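Local coordinates for CmeC (Campylobacter jejuni, PDB 4MT4), which probably serves as the outer membrane exit channel of a Campylobacter jejuni drug efflux system, as other outer membrane factors do, at residues N112-G117 / G307-L313; S2-N6 / R293-L297; R135-G140 / T283-L288; K142-D147 / G276-K281. One frame throughout, in Å; residues are numbered along the deposited sequence.

Contact 1: N112-G117 / G307-L313. With C8E ((hydroxyethyloxy)tri(ethyloxy)octane), chain N; C8E ((hydroxyethyloxy)tri(ethyloxy)octane), chain Q.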
loop_
_atom_site.group_PDB
_atom_site.type_symbol
_atom_site.label_atom_id
_atom_site.label_comp_id
_atom_site.label_asym_id
_atom_site.label_seq_id
_atom_site.Cartn_x
_atom_site.Cartn_y
_atom_site.Cartn_z
ATOM N N ASN B 112 47.897 3.682 -39.639
ATOM C CA ASN B 112 47.538 3.990 -38.262
ATOM C C ASN B 112 46.850 5.341 -38.141
ATOM O O ASN B 112 46.870 6.144 -39.073
ATOM C CB ASN B 112 48.777 3.962 -37.366
ATOM C CG ASN B 112 49.439 2.603 -37.333
ATOM O OD1 ASN B 112 48.777 1.577 -37.464
ATOM N ND2 ASN B 112 50.754 2.589 -37.159
ATOM N N ASP B 113 46.245 5.582 -36.983
ATOM C CA ASP B 113 45.590 6.853 -36.700
ATOM C C ASP B 113 45.563 7.118 -35.198
ATOM O O ASP B 113 44.925 6.390 -34.439
ATOM C CB ASP B 113 44.169 6.870 -37.265
ATOM C CG ASP B 113 43.541 8.250 -37.224
ATOM O OD1 ASP B 113 44.282 9.249 -37.347
ATOM O OD2 ASP B 113 42.306 8.336 -37.069
ATOM N N PHE B 114 46.264 8.163 -34.775
ATOM C CA PHE B 114 46.313 8.523 -33.365
ATOM C C PHE B 114 45.684 9.894 -33.137
ATOM O O PHE B 114 45.992 10.849 -33.846
ATOM C CB PHE B 114 47.755 8.507 -32.856
ATOM C CG PHE B 114 48.425 7.166 -32.977
ATOM C CD1 PHE B 114 48.247 6.196 -32.003
ATOM C CD2 PHE B 114 49.232 6.877 -34.065
ATOM C CE1 PHE B 114 48.861 4.962 -32.113
ATOM C CE2 PHE B 114 49.850 5.646 -34.181
ATOM C CZ PHE B 114 49.664 4.688 -33.203
ATOM N N LYS B 115 44.798 9.980 -32.149
ATOM C CA LYS B 115 44.121 11.234 -31.835
ATOM C C LYS B 115 44.238 11.584 -30.353
ATOM O O LYS B 115 44.429 10.707 -29.510
ATOM C CB LYS B 115 42.648 11.161 -32.236
ATOM C CG LYS B 115 42.409 10.972 -33.728
ATOM C CD LYS B 115 40.927 10.803 -34.018
ATOM C CE LYS B 115 40.658 10.664 -35.507
ATOM N NZ LYS B 115 39.218 10.396 -35.776
ATOM N N MET B 116 44.114 12.873 -30.052
ATOM C CA MET B 116 44.214 13.383 -28.686
ATOM C C MET B 116 43.797 14.850 -28.635
ATOM O O MET B 116 44.311 15.665 -29.398
ATOM C CB MET B 116 45.639 13.233 -28.147
ATOM C CG MET B 116 45.842 13.841 -26.768
ATOM S SD MET B 116 47.572 13.984 -26.284
ATOM C CE MET B 116 48.108 12.280 -26.400
ATOM N N GLY B 117 42.868 15.184 -27.742
ATOM C CA GLY B 117 42.444 16.565 -27.588
ATOM C C GLY B 117 41.227 16.786 -26.708
ATOM O O GLY B 117 40.662 15.839 -26.159
ATOM N N GLY B 307 42.973 19.587 -30.530
ATOM C CA GLY B 307 44.000 18.635 -30.158
ATOM C C GLY B 307 44.938 18.223 -31.273
ATOM O O GLY B 307 45.451 19.063 -32.011
ATOM N N PHE B 308 45.164 16.917 -31.391
ATOM C CA PHE B 308 46.176 16.397 -32.302
ATOM C C PHE B 308 45.706 15.179 -33.096
ATOM O O PHE B 308 44.852 14.415 -32.643
ATOM C CB PHE B 308 47.445 16.035 -31.522
ATOM C CG PHE B 308 48.022 17.175 -30.728
ATOM C CD1 PHE B 308 48.928 18.051 -31.304
ATOM C CD2 PHE B 308 47.666 17.365 -29.401
ATOM C CE1 PHE B 308 49.461 19.098 -30.576
ATOM C CE2 PHE B 308 48.196 18.412 -28.668
ATOM C CZ PHE B 308 49.096 19.279 -29.258
ATOM N N GLU B 309 46.273 15.009 -34.288
ATOM C CA GLU B 309 46.065 13.802 -35.082
ATOM C C GLU B 309 47.284 13.504 -35.950
ATOM O O GLU B 309 47.824 14.390 -36.607
ATOM C CB GLU B 309 44.815 13.924 -35.958
ATOM C CG GLU B 309 44.529 12.671 -36.773
ATOM C CD GLU B 309 43.276 12.779 -37.620
ATOM O OE1 GLU B 309 42.666 13.869 -37.651
ATOM O OE2 GLU B 309 42.901 11.770 -38.253
ATOM N N SER B 310 47.712 12.247 -35.945
ATOM C CA SER B 310 48.849 11.822 -36.751
ATOM C C SER B 310 48.758 10.340 -37.094
ATOM O O SER B 310 48.110 9.566 -36.390
ATOM C CB SER B 310 50.163 12.111 -36.020
ATOM O OG SER B 310 51.279 11.671 -36.778
ATOM N N GLY B 311 49.406 9.957 -38.189
ATOM C CA GLY B 311 49.462 8.568 -38.605
ATOM C C GLY B 311 50.565 7.825 -37.878
ATOM O O GLY B 311 50.721 6.611 -38.027
ATOM N N ASP B 312 51.334 8.569 -37.089
ATOM C CA ASP B 312 52.411 7.998 -36.294
ATOM C C ASP B 312 52.377 8.560 -34.878
ATOM O O ASP B 312 52.110 9.745 -34.673
ATOM C CB ASP B 312 53.769 8.275 -36.942
ATOM C CG ASP B 312 53.794 7.924 -38.418
ATOM O OD1 ASP B 312 53.628 8.838 -39.253
ATOM O OD2 ASP B 312 53.977 6.732 -38.746
ATOM N N LEU B 313 52.651 7.700 -33.904
ATOM C CA LEU B 313 52.615 8.097 -32.504
ATOM C C LEU B 313 53.758 9.049 -32.156
ATOM O O LEU B 313 53.595 9.955 -31.338
ATOM C CB LEU B 313 52.667 6.862 -31.606
ATOM C CG LEU B 313 52.693 7.136 -30.103
ATOM C CD1 LEU B 313 51.448 7.901 -29.682
ATOM C CD2 LEU B 313 52.827 5.841 -29.321
HETATM C C1 C8E N . 43.986 -6.004 -23.453
HETATM C C2 C8E N . 44.697 -4.727 -23.751
HETATM C C3 C8E N . 45.158 -4.510 -25.153
HETATM C C4 C8E N . 45.597 -3.138 -25.534
HETATM C C5 C8E N . 45.493 -2.767 -26.975
HETATM C C6 C8E N . 45.114 -1.362 -27.294
HETATM C C7 C8E N . 44.531 -1.096 -28.639
HETATM C C8 C8E N . 45.176 -0.047 -29.477
HETATM O O9 C8E N . 45.787 -0.449 -30.644
HETATM C C10 C8E N . 46.072 0.492 -31.609
HETATM C C11 C8E N . 47.012 0.103 -32.695
HETATM O O12 C8E N . 48.342 -0.025 -32.364
HETATM C C13 C8E N . 49.295 0.565 -33.164
HETATM C C14 C8E N . 50.650 -0.052 -33.186
HETATM O O15 C8E N . 51.640 0.629 -33.858
HETATM C C16 C8E N . 51.957 1.909 -33.459
HETATM C C17 C8E N . 52.981 2.643 -34.254
HETATM O O18 C8E N . 52.954 4.019 -34.215
HETATM C C19 C8E N . 53.635 4.727 -35.178
HETATM C C20 C8E N . 53.577 4.220 -36.580
HETATM O O21 C8E N . 52.785 4.894 -37.489
HETATM C C1 C8E Q . 45.587 27.701 -32.758
HETATM C C2 C8E Q . 45.159 26.928 -31.557
HETATM C C3 C8E Q . 46.193 26.602 -30.534
HETATM C C4 C8E Q . 46.568 25.169 -30.364
HETATM C C5 C8E Q . 46.887 24.698 -28.986
HETATM C C6 C8E Q . 47.070 23.233 -28.786
HETATM C C7 C8E Q . 46.669 22.653 -27.472
HETATM C C8 C8E Q . 46.381 21.190 -27.440
HETATM O O9 C8E Q . 45.538 20.707 -26.462
HETATM C C10 C8E Q . 45.178 19.376 -26.492
HETATM C C11 C8E Q . 45.198 18.616 -25.210
HETATM O O12 C8E Q . 44.768 17.308 -25.245
HETATM C C13 C8E Q . 44.099 16.777 -24.164
HETATM C C14 C8E Q . 44.412 15.367 -23.791
HETATM O O15 C8E Q . 43.359 14.530 -23.492
HETATM C C16 C8E Q . 43.424 13.750 -22.359
HETATM C C17 C8E Q . 42.694 12.452 -22.361
HETATM O O18 C8E Q . 42.957 11.558 -21.344
HETATM C C19 C8E Q . 43.197 12.011 -20.063
HETATM C C20 C8E Q . 44.579 11.888 -19.511
HETATM O O21 C8E Q . 44.914 12.653 -18.411
HETATM O O HOH W 1 50.138 5.067 -40.155
#
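The carbonyl oxygen of G311 is approached by two groups: a water that donates to it and also accepts from the backbone N of N112, and the terminal hydroxyl O21 of one C8E detergent, 2.7 Å from G311 O. The same O21 accepts from N112 ND2 at 3.1 Å and lies close to D312 OD2, so the amide and the loop share one polar detergent end; OD1 of N112 turns instead to R93. This is the end of a strand pair in the antiparallel sheet that the chain gives to the membrane β-barrel of the outer membrane factor fold. F114 pairs with S310, F114 N reaching S310 O at 2.8 Å with an N-H...O angle of 164°, and M116 pairs with F308 through the next hydrogen-bonded ring. At the far end G117 faces G307, where two residues without side chains allow the backbones to pass closely.

The two faces differ. F114, M116 and F308 share one with S310, and all three apolar side chains meet C8E molecules, consistent with a membrane-facing side. With CG anti to its carbonyl carbon (chi1 -60°), F114 brings its ring against the loop, where L313 CB sits over the face in a CH-pi contact, 4.0 Å from the centroid. On the other face D113 OD1 and E309 OE2 stand only 3.0 Å apart, a closeness of like charges that would probably raise the pKa of one acid; P101 of the second subunit packs on both. K115 runs extended alongside E309, and its NZ makes a long salt bridge of 3.9 Å to D113 OD2.

Contact 2: S2-N6 / R293-L297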
loop_
_atom_site.group_PDB
_atom_site.type_symbol
_atom_site.label_atom_id
_atom_site.label_comp_id
_atom_site.label_asym_id
_atom_site.label_seq_id
_atom_site.Cartn_x
_atom_site.Cartn_y
_atom_site.Cartn_z
ATOM N N SER B 2 10.475 28.338 -24.466
ATOM C CA SER B 2 9.641 27.445 -23.669
ATOM C C SER B 2 8.333 27.124 -24.390
ATOM O O SER B 2 7.688 28.012 -24.947
ATOM C CB SER B 2 9.338 28.059 -22.300
ATOM O OG SER B 2 8.520 27.198 -21.528
ATOM N N LEU B 3 7.953 25.849 -24.377
ATOM C CA LEU B 3 6.688 25.413 -24.956
ATOM C C LEU B 3 5.729 24.934 -23.869
ATOM O O LEU B 3 4.704 24.312 -24.153
ATOM C CB LEU B 3 6.919 24.304 -25.982
ATOM C CG LEU B 3 7.859 24.662 -27.132
ATOM C CD1 LEU B 3 7.954 23.510 -28.114
ATOM C CD2 LEU B 3 7.408 25.935 -27.835
ATOM N N SER B 4 6.075 25.229 -22.620
ATOM C CA SER B 4 5.219 24.892 -21.490
ATOM C C SER B 4 3.954 25.738 -21.497
ATOM O O SER B 4 4.021 26.964 -21.599
ATOM C CB SER B 4 5.970 25.074 -20.169
ATOM O OG SER B 4 6.948 24.062 -20.004
ATOM N N PRO B 5 2.793 25.080 -21.392
ATOM C CA PRO B 5 1.516 25.795 -21.401
ATOM C C PRO B 5 1.312 26.592 -20.119
ATOM O O PRO B 5 1.951 26.293 -19.110
ATOM C CB PRO B 5 0.488 24.668 -21.517
ATOM C CG PRO B 5 1.155 23.499 -20.865
ATOM C CD PRO B 5 2.616 23.628 -21.212
ATOM N N ASN B 6 0.441 27.597 -20.165
ATOM C CA ASN B 6 0.093 28.356 -18.970
ATOM C C ASN B 6 -0.619 27.473 -17.952
ATOM O O ASN B 6 -1.580 26.780 -18.286
ATOM C CB ASN B 6 -0.786 29.558 -19.327
ATOM C CG ASN B 6 -0.038 30.613 -20.117
ATOM O OD1 ASN B 6 1.189 30.683 -20.074
ATOM N ND2 ASN B 6 -0.776 31.447 -20.843
ATOM N N ARG B 293 6.892 18.700 -26.058
ATOM C CA ARG B 293 6.488 19.406 -27.271
ATOM C C ARG B 293 7.682 19.921 -28.071
ATOM O O ARG B 293 7.551 20.237 -29.255
ATOM C CB ARG B 293 5.552 20.568 -26.929
ATOM C CG ARG B 293 4.203 20.124 -26.375
ATOM C CD ARG B 293 3.086 21.115 -26.683
ATOM N NE ARG B 293 3.092 22.278 -25.798
ATOM C CZ ARG B 293 2.002 22.787 -25.230
ATOM N NH1 ARG B 293 0.817 22.234 -25.452
ATOM N NH2 ARG B 293 2.093 23.848 -24.438
ATOM N N THR B 294 8.843 20.001 -27.429
ATOM C CA THR B 294 10.053 20.469 -28.102
ATOM C C THR B 294 10.558 19.457 -29.127
ATOM O O THR B 294 11.385 19.784 -29.977
ATOM C CB THR B 294 11.190 20.760 -27.104
ATOM O OG1 THR B 294 11.487 19.577 -26.352
ATOM C CG2 THR B 294 10.802 21.883 -26.152
ATOM N N ALA B 295 10.058 18.229 -29.036
ATOM C CA ALA B 295 10.453 17.161 -29.949
ATOM C C ALA B 295 9.984 17.437 -31.375
ATOM O O ALA B 295 10.544 16.911 -32.334
ATOM C CB ALA B 295 9.911 15.828 -29.464
ATOM N N PHE B 296 8.951 18.262 -31.506
ATOM C CA PHE B 296 8.436 18.658 -32.812
ATOM C C PHE B 296 9.357 19.660 -33.506
ATOM O O PHE B 296 9.375 19.754 -34.735
ATOM C CB PHE B 296 7.035 19.263 -32.676
ATOM C CG PHE B 296 5.921 18.255 -32.730
ATOM C CD1 PHE B 296 5.680 17.535 -33.886
ATOM C CD2 PHE B 296 5.102 18.043 -31.632
ATOM C CE1 PHE B 296 4.657 16.613 -33.946
ATOM C CE2 PHE B 296 4.072 17.121 -31.685
ATOM C CZ PHE B 296 3.849 16.406 -32.845
ATOM N N LEU B 297 10.122 20.400 -32.711
ATOM C CA LEU B 297 10.914 21.514 -33.222
ATOM C C LEU B 297 12.380 21.141 -33.452
ATOM O O LEU B 297 12.896 20.225 -32.812
ATOM C CB LEU B 297 10.804 22.698 -32.257
ATOM C CG LEU B 297 9.394 23.280 -32.155
ATOM C CD1 LEU B 297 9.385 24.537 -31.312
ATOM C CD2 LEU B 297 8.836 23.563 -33.542
#
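The flat guanidinium of R293 turns an edge to the backbone of L3, whose carbonyl oxygen lies almost in the guanidinium plane, while CD of P5 comes in obliquely, 3.3 Å from R293 NH2. Two nitrogens on that edge close on the one oxygen: NH2 bonds to L3 O at 2.7 Å with an N-H...O angle of 155°, and NE reaches it at 3.1 Å along a more bent path. A side-on grip of this kind holds the guanidinium edge-on to the carbonyl and limits its rotation. The arginine gets there by a kink in its chain at chi3 (-79°), which brings NE and NH2 to L3 O; arginine suits the place because these two nitrogens lie on one edge of a rigid plane.

Beside the polar head the contact is apolar. The isobutyl group of L3 points into the turn that follows helix 273-293, its CD1 lying 3.5 Å from R293 O and 3.7 Å from L297 CD1. CG2 of T294 also touches that methyl, at 3.8 Å, while OG1 of T294 bonds back to V291 O. Leucine suits the spot because a branched end can fill the angle between a helix terminus and the residues leading to strand 299-310.

The hydroxyls of S2 and S4 both bond to D132, tying the same segment to helix 129-195. Segment 2-6 directly follows C1, which lies at the bound lipid-like group. The pairing of a carbonyl with a charged donor, backed by methyl packing, implies that an otherwise irregular N-terminal segment is held in a defined path along the helix ends.

Contact 3: R135-G140 / T283-L288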
loop_
_atom_site.group_PDB
_atom_site.type_symbol
_atom_site.label_atom_id
_atom_site.label_comp_id
_atom_site.label_asym_id
_atom_site.label_seq_id
_atom_site.Cartn_x
_atom_site.Cartn_y
_atom_site.Cartn_z
ATOM N N ARG B 135 13.318 23.191 -14.682
ATOM C CA ARG B 135 12.213 23.789 -13.938
ATOM C C ARG B 135 11.301 22.721 -13.340
ATOM O O ARG B 135 10.731 22.910 -12.267
ATOM C CB ARG B 135 11.402 24.723 -14.839
ATOM C CG ARG B 135 12.138 25.985 -15.269
ATOM C CD ARG B 135 11.505 26.580 -16.520
ATOM N NE ARG B 135 10.833 27.849 -16.261
ATOM C CZ ARG B 135 9.971 28.421 -17.098
ATOM N NH1 ARG B 135 9.665 27.828 -18.245
ATOM N NH2 ARG B 135 9.408 29.580 -16.785
ATOM N N ALA B 136 11.166 21.599 -14.041
ATOM C CA ALA B 136 10.365 20.483 -13.550
ATOM C C ALA B 136 11.010 19.879 -12.309
ATOM O O ALA B 136 10.332 19.550 -11.338
ATOM C CB ALA B 136 10.194 19.427 -14.632
ATOM N N SER B 137 12.332 19.745 -12.344
ATOM C CA SER B 137 13.082 19.234 -11.202
ATOM C C SER B 137 13.075 20.222 -10.042
ATOM O O SER B 137 13.142 19.826 -8.879
ATOM C CB SER B 137 14.521 18.919 -11.605
ATOM O OG SER B 137 14.557 17.857 -12.541
ATOM N N LYS B 138 13.005 21.507 -10.367
ATOM C CA LYS B 138 12.941 22.544 -9.346
ATOM C C LYS B 138 11.616 22.457 -8.603
ATOM O O LYS B 138 11.550 22.683 -7.395
ATOM C CB LYS B 138 13.118 23.929 -9.972
ATOM C CG LYS B 138 13.557 25.012 -8.998
ATOM C CD LYS B 138 13.951 26.281 -9.741
ATOM C CE LYS B 138 14.650 27.281 -8.826
ATOM N NZ LYS B 138 13.737 27.872 -7.809
ATOM N N SER B 139 10.561 22.123 -9.339
ATOM C CA SER B 139 9.243 21.924 -8.749
ATOM C C SER B 139 9.190 20.590 -8.008
ATOM O O SER B 139 8.461 20.436 -7.030
ATOM C CB SER B 139 8.162 21.978 -9.826
ATOM O OG SER B 139 8.160 23.234 -10.481
ATOM N N GLY B 140 9.971 19.627 -8.488
ATOM C CA GLY B 140 10.075 18.333 -7.843
ATOM C C GLY B 140 10.769 18.447 -6.501
ATOM O O GLY B 140 10.417 17.754 -5.548
ATOM N N THR B 283 2.757 21.528 -11.287
ATOM C CA THR B 283 3.563 22.419 -12.125
ATOM C C THR B 283 4.734 21.660 -12.730
ATOM O O THR B 283 5.214 21.994 -13.809
ATOM C CB THR B 283 4.123 23.623 -11.341
ATOM O OG1 THR B 283 5.464 23.339 -10.923
ATOM C CG2 THR B 283 3.269 23.919 -10.122
ATOM N N GLN B 284 5.191 20.641 -12.011
ATOM C CA GLN B 284 6.281 19.799 -12.482
ATOM C C GLN B 284 5.883 19.082 -13.766
ATOM O O GLN B 284 6.625 19.084 -14.747
ATOM C CB GLN B 284 6.676 18.782 -11.412
ATOM C CG GLN B 284 7.709 17.773 -11.878
ATOM C CD GLN B 284 8.086 16.783 -10.794
ATOM O OE1 GLN B 284 7.270 16.440 -9.937
ATOM N NE2 GLN B 284 9.330 16.320 -10.823
ATOM N N GLN B 285 4.699 18.479 -13.752
ATOM C CA GLN B 285 4.175 17.776 -14.917
ATOM C C GLN B 285 3.848 18.752 -16.042
ATOM O O GLN B 285 3.950 18.412 -17.221
ATOM C CB GLN B 285 2.931 16.966 -14.542
ATOM C CG GLN B 285 3.201 15.851 -13.544
ATOM C CD GLN B 285 4.185 14.827 -14.075
ATOM O OE1 GLN B 285 4.108 14.418 -15.234
ATOM N NE2 GLN B 285 5.123 14.414 -13.230
ATOM N N ASN B 286 3.458 19.968 -15.671
ATOM C CA ASN B 286 3.138 21.001 -16.648
ATOM C C ASN B 286 4.375 21.422 -17.433
ATOM O O ASN B 286 4.303 21.677 -18.635
ATOM C CB ASN B 286 2.513 22.211 -15.954
ATOM C CG ASN B 286 2.106 23.296 -16.929
ATOM O OD1 ASN B 286 1.122 23.155 -17.657
ATOM N ND2 ASN B 286 2.856 24.391 -16.944
ATOM N N TYR B 287 5.510 21.488 -16.744
ATOM C CA TYR B 287 6.781 21.814 -17.381
ATOM C C TYR B 287 7.226 20.698 -18.321
ATOM O O TYR B 287 7.845 20.949 -19.354
ATOM C CB TYR B 287 7.859 22.071 -16.323
ATOM C CG TYR B 287 7.809 23.456 -15.714
ATOM C CD1 TYR B 287 7.709 24.587 -16.519
ATOM C CD2 TYR B 287 7.854 23.634 -14.336
ATOM C CE1 TYR B 287 7.662 25.855 -15.966
ATOM C CE2 TYR B 287 7.807 24.896 -13.775
ATOM C CZ TYR B 287 7.711 26.002 -14.593
ATOM O OH TYR B 287 7.664 27.255 -14.027
ATOM N N LEU B 288 6.901 19.462 -17.952
ATOM C CA LEU B 288 7.282 18.298 -18.744
ATOM C C LEU B 288 6.462 18.196 -20.024
ATOM O O LEU B 288 6.857 17.513 -20.968
ATOM C CB LEU B 288 7.131 17.020 -17.920
ATOM C CG LEU B 288 8.136 16.868 -16.776
ATOM C CD1 LEU B 288 7.907 15.567 -16.024
ATOM C CD2 LEU B 288 9.561 16.949 -17.308
#
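R135 packs on the ring of Y287 between two antiparallel helices, 129-195 and 273-293, in the helical part of the outer membrane factor fold; their short axes approach to 8.0 Å at an angle of 169°. CB of R135 stands over the middle of the phenol ring as a CH-pi contact, 3.7 Å from the centroid and 8° off the ring normal. Further out the arginine bends at chi3, and its guanidinium turns one face to Y287 CE1, the two planes lying 37° apart, so the head leans on the ring's rim instead of stacking flat. Its NH1 is in a salt bridge with D132, which helps hold the head there. Arginine suits this site because its CB covers the ring face while the longer chain carries the charge on to D132.

Apolar packing centres on A136. Its small CB fits against Y287 CB at 3.9 Å and L288 CD2 at 3.7 Å, and the compact side chain lets the helices come close. Beside it the extended chain of Q284 lies against the backbone of the other helix: CG lies 3.2 Å from A136 O, and the amide end reaches on to G140, where the missing side chain makes way for it.

Polar contact falls to two small hydroxyls. S139 OG and T283 OG1 are 2.7 Å apart, but S139 OG also has R135 O within reach, and its single proton may go to either. T283 OG1 has a further weak partner in E280 O. S139 OG also sits at the edge of the Y287 ring, in its plane, 3.7 Å from CE2.

Contact 4: K142-D147 / G276-K281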
loop_
_atom_site.group_PDB
_atom_site.type_symbol
_atom_site.label_atom_id
_atom_site.label_comp_id
_atom_site.label_asym_id
_atom_site.label_seq_id
_atom_site.Cartn_x
_atom_site.Cartn_y
_atom_site.Cartn_z
ATOM N N LYS B 142 10.881 21.311 -4.649
ATOM C CA LYS B 142 9.963 22.060 -3.796
ATOM C C LYS B 142 8.867 21.151 -3.250
ATOM O O LYS B 142 8.401 21.329 -2.125
ATOM C CB LYS B 142 9.338 23.229 -4.563
ATOM C CG LYS B 142 10.289 24.387 -4.818
ATOM C CD LYS B 142 9.552 25.581 -5.406
ATOM C CE LYS B 142 10.470 26.785 -5.559
ATOM N NZ LYS B 142 9.742 27.981 -6.072
ATOM N N ALA B 143 8.463 20.177 -4.058
ATOM C CA ALA B 143 7.464 19.205 -3.642
ATOM C C ALA B 143 8.027 18.287 -2.565
ATOM O O ALA B 143 7.312 17.877 -1.651
ATOM C CB ALA B 143 6.981 18.397 -4.833
ATOM N N SER B 144 9.315 17.973 -2.675
ATOM C CA SER B 144 9.982 17.121 -1.697
ATOM C C SER B 144 10.136 17.844 -0.362
ATOM O O SER B 144 10.154 17.216 0.695
ATOM C CB SER B 144 11.353 16.671 -2.213
ATOM O OG SER B 144 12.245 17.766 -2.321
ATOM N N GLU B 145 10.247 19.168 -0.419
ATOM C CA GLU B 145 10.338 19.979 0.791
ATOM C C GLU B 145 9.002 19.991 1.526
ATOM O O GLU B 145 8.950 19.860 2.750
ATOM C CB GLU B 145 10.769 21.407 0.458
ATOM C CG GLU B 145 12.238 21.551 0.097
ATOM C CD GLU B 145 12.640 22.995 -0.125
ATOM O OE1 GLU B 145 11.933 23.706 -0.870
ATOM O OE2 GLU B 145 13.661 23.421 0.453
ATOM N N TYR B 146 7.922 20.147 0.766
ATOM C CA TYR B 146 6.577 20.127 1.327
ATOM C C TYR B 146 6.217 18.731 1.821
ATOM O O TYR B 146 5.474 18.580 2.791
ATOM C CB TYR B 146 5.559 20.602 0.290
ATOM C CG TYR B 146 5.701 22.060 -0.088
ATOM C CD1 TYR B 146 6.085 23.008 0.851
ATOM C CD2 TYR B 146 5.453 22.489 -1.387
ATOM C CE1 TYR B 146 6.214 24.340 0.510
ATOM C CE2 TYR B 146 5.580 23.818 -1.737
ATOM C CZ TYR B 146 5.962 24.740 -0.785
ATOM O OH TYR B 146 6.092 26.066 -1.129
ATOM N N ASP B 147 6.747 17.715 1.144
ATOM C CA ASP B 147 6.557 16.331 1.566
ATOM C C ASP B 147 7.271 16.065 2.886
ATOM O O ASP B 147 6.814 15.261 3.696
ATOM C CB ASP B 147 7.060 15.359 0.496
ATOM C CG ASP B 147 6.075 15.181 -0.642
ATOM O OD1 ASP B 147 4.883 15.498 -0.456
ATOM O OD2 ASP B 147 6.491 14.714 -1.724
ATOM N N GLY B 276 0.408 22.007 -0.844
ATOM C CA GLY B 276 1.531 22.640 -1.511
ATOM C C GLY B 276 2.346 21.644 -2.311
ATOM O O GLY B 276 2.760 21.924 -3.435
ATOM N N SER B 277 2.579 20.475 -1.724
ATOM C CA SER B 277 3.289 19.395 -2.401
ATOM C C SER B 277 2.547 18.957 -3.655
ATOM O O SER B 277 3.149 18.769 -4.713
ATOM C CB SER B 277 3.470 18.201 -1.463
ATOM O OG SER B 277 3.895 17.053 -2.179
ATOM N N SER B 278 1.237 18.792 -3.524
ATOM C CA SER B 278 0.407 18.371 -4.641
ATOM C C SER B 278 0.399 19.439 -5.732
ATOM O O SER B 278 0.313 19.126 -6.920
ATOM C CB SER B 278 -1.014 18.075 -4.161
ATOM O OG SER B 278 -1.753 17.377 -5.144
ATOM N N LEU B 279 0.497 20.699 -5.321
ATOM C CA LEU B 279 0.553 21.808 -6.262
ATOM C C LEU B 279 1.841 21.767 -7.081
ATOM O O LEU B 279 1.809 21.845 -8.308
ATOM C CB LEU B 279 0.446 23.146 -5.529
ATOM C CG LEU B 279 0.561 24.393 -6.408
ATOM C CD1 LEU B 279 -0.688 24.551 -7.263
ATOM C CD2 LEU B 279 0.823 25.647 -5.580
ATOM N N GLU B 280 2.970 21.630 -6.392
ATOM C CA GLU B 280 4.277 21.636 -7.042
ATOM C C GLU B 280 4.458 20.462 -7.993
ATOM O O GLU B 280 5.131 20.579 -9.016
ATOM C CB GLU B 280 5.392 21.628 -5.995
ATOM C CG GLU B 280 5.470 22.900 -5.167
ATOM C CD GLU B 280 5.955 24.104 -5.960
ATOM O OE1 GLU B 280 6.483 23.927 -7.081
ATOM O OE2 GLU B 280 5.814 25.236 -5.453
ATOM N N LYS B 281 3.858 19.328 -7.651
ATOM C CA LYS B 281 3.921 18.156 -8.511
ATOM C C LYS B 281 3.095 18.371 -9.774
ATOM O O LYS B 281 3.334 17.735 -10.802
ATOM C CB LYS B 281 3.444 16.914 -7.761
ATOM C CG LYS B 281 4.403 16.466 -6.671
ATOM C CD LYS B 281 3.877 15.261 -5.919
ATOM C CE LYS B 281 4.815 14.866 -4.788
ATOM N NZ LYS B 281 4.338 13.661 -4.054
#
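D147 carries the polar side of this contact, giving one carboxylate oxygen to each of two partners. S277 OG donates to D147 OD1 at 2.5 Å, a short bond that meets the oxygen from above the carboxylate plane, 46° out of it. D147 and K281 extend toward each other, OD2 meeting NZ in a salt bridge of 3.3 Å whose hydrogen bond is weak. The lysine chain is extended throughout, and this length carries NZ across to the acid from one turn further along the helix; the ammonium would probably favour a charged D147.

Apolar packing is by A143, whose CB touches E280 CB and, at 3.7 Å, K281 CG. With a methyl on one helix and a small serine on the other, helices 129-195 and 273-293 run antiparallel with their short axes 8.0 Å apart, crossing at -164°, as neighbours in the helical barrel of the outer membrane factor fold.

Aromatic packing comes from Y146. Its CB meets S277 CB, and the ring lies close to the main chain of G276, CD2 3.3 Å from G276 C; glycine suits the place because only backbone stands in the ring's way. E280 has CG anti to its carbonyl carbon (chi1 -67°), which puts CG at the edge of the same ring, 3.6 Å from Y146 CE2. A bend at chi2 then turns the carboxylate to the methylenes of K142, with E280 OE2 3.8 Å from K142 CD, while K142 NZ stays 4.8 Å from E280 OE2, near but not in contact.

Contacts 3 and 4 are successive patches of one helix pair, 129-195 with 273-293, their centres 11 Å apart and joined where S139 CB meets E280 O; both are partly buried and use an alanine and a tyrosine, but contact 3 adds a serine-threonine pair, contact 4 a serine-aspartate bond and a salt bridge. Contact 2 is a surface contact at the end of helix 273-293, where charge-to-carbonyl bonding replaces helix packing; P5 O and N286 ND2 link it to contact 3. Contact 1, also partly buried, stands apart, about 45 Å between centres from contact 3, on strands 109-124 and 299-310. There backbone bonds do most of the joining, and detergent contacts mark the membrane region.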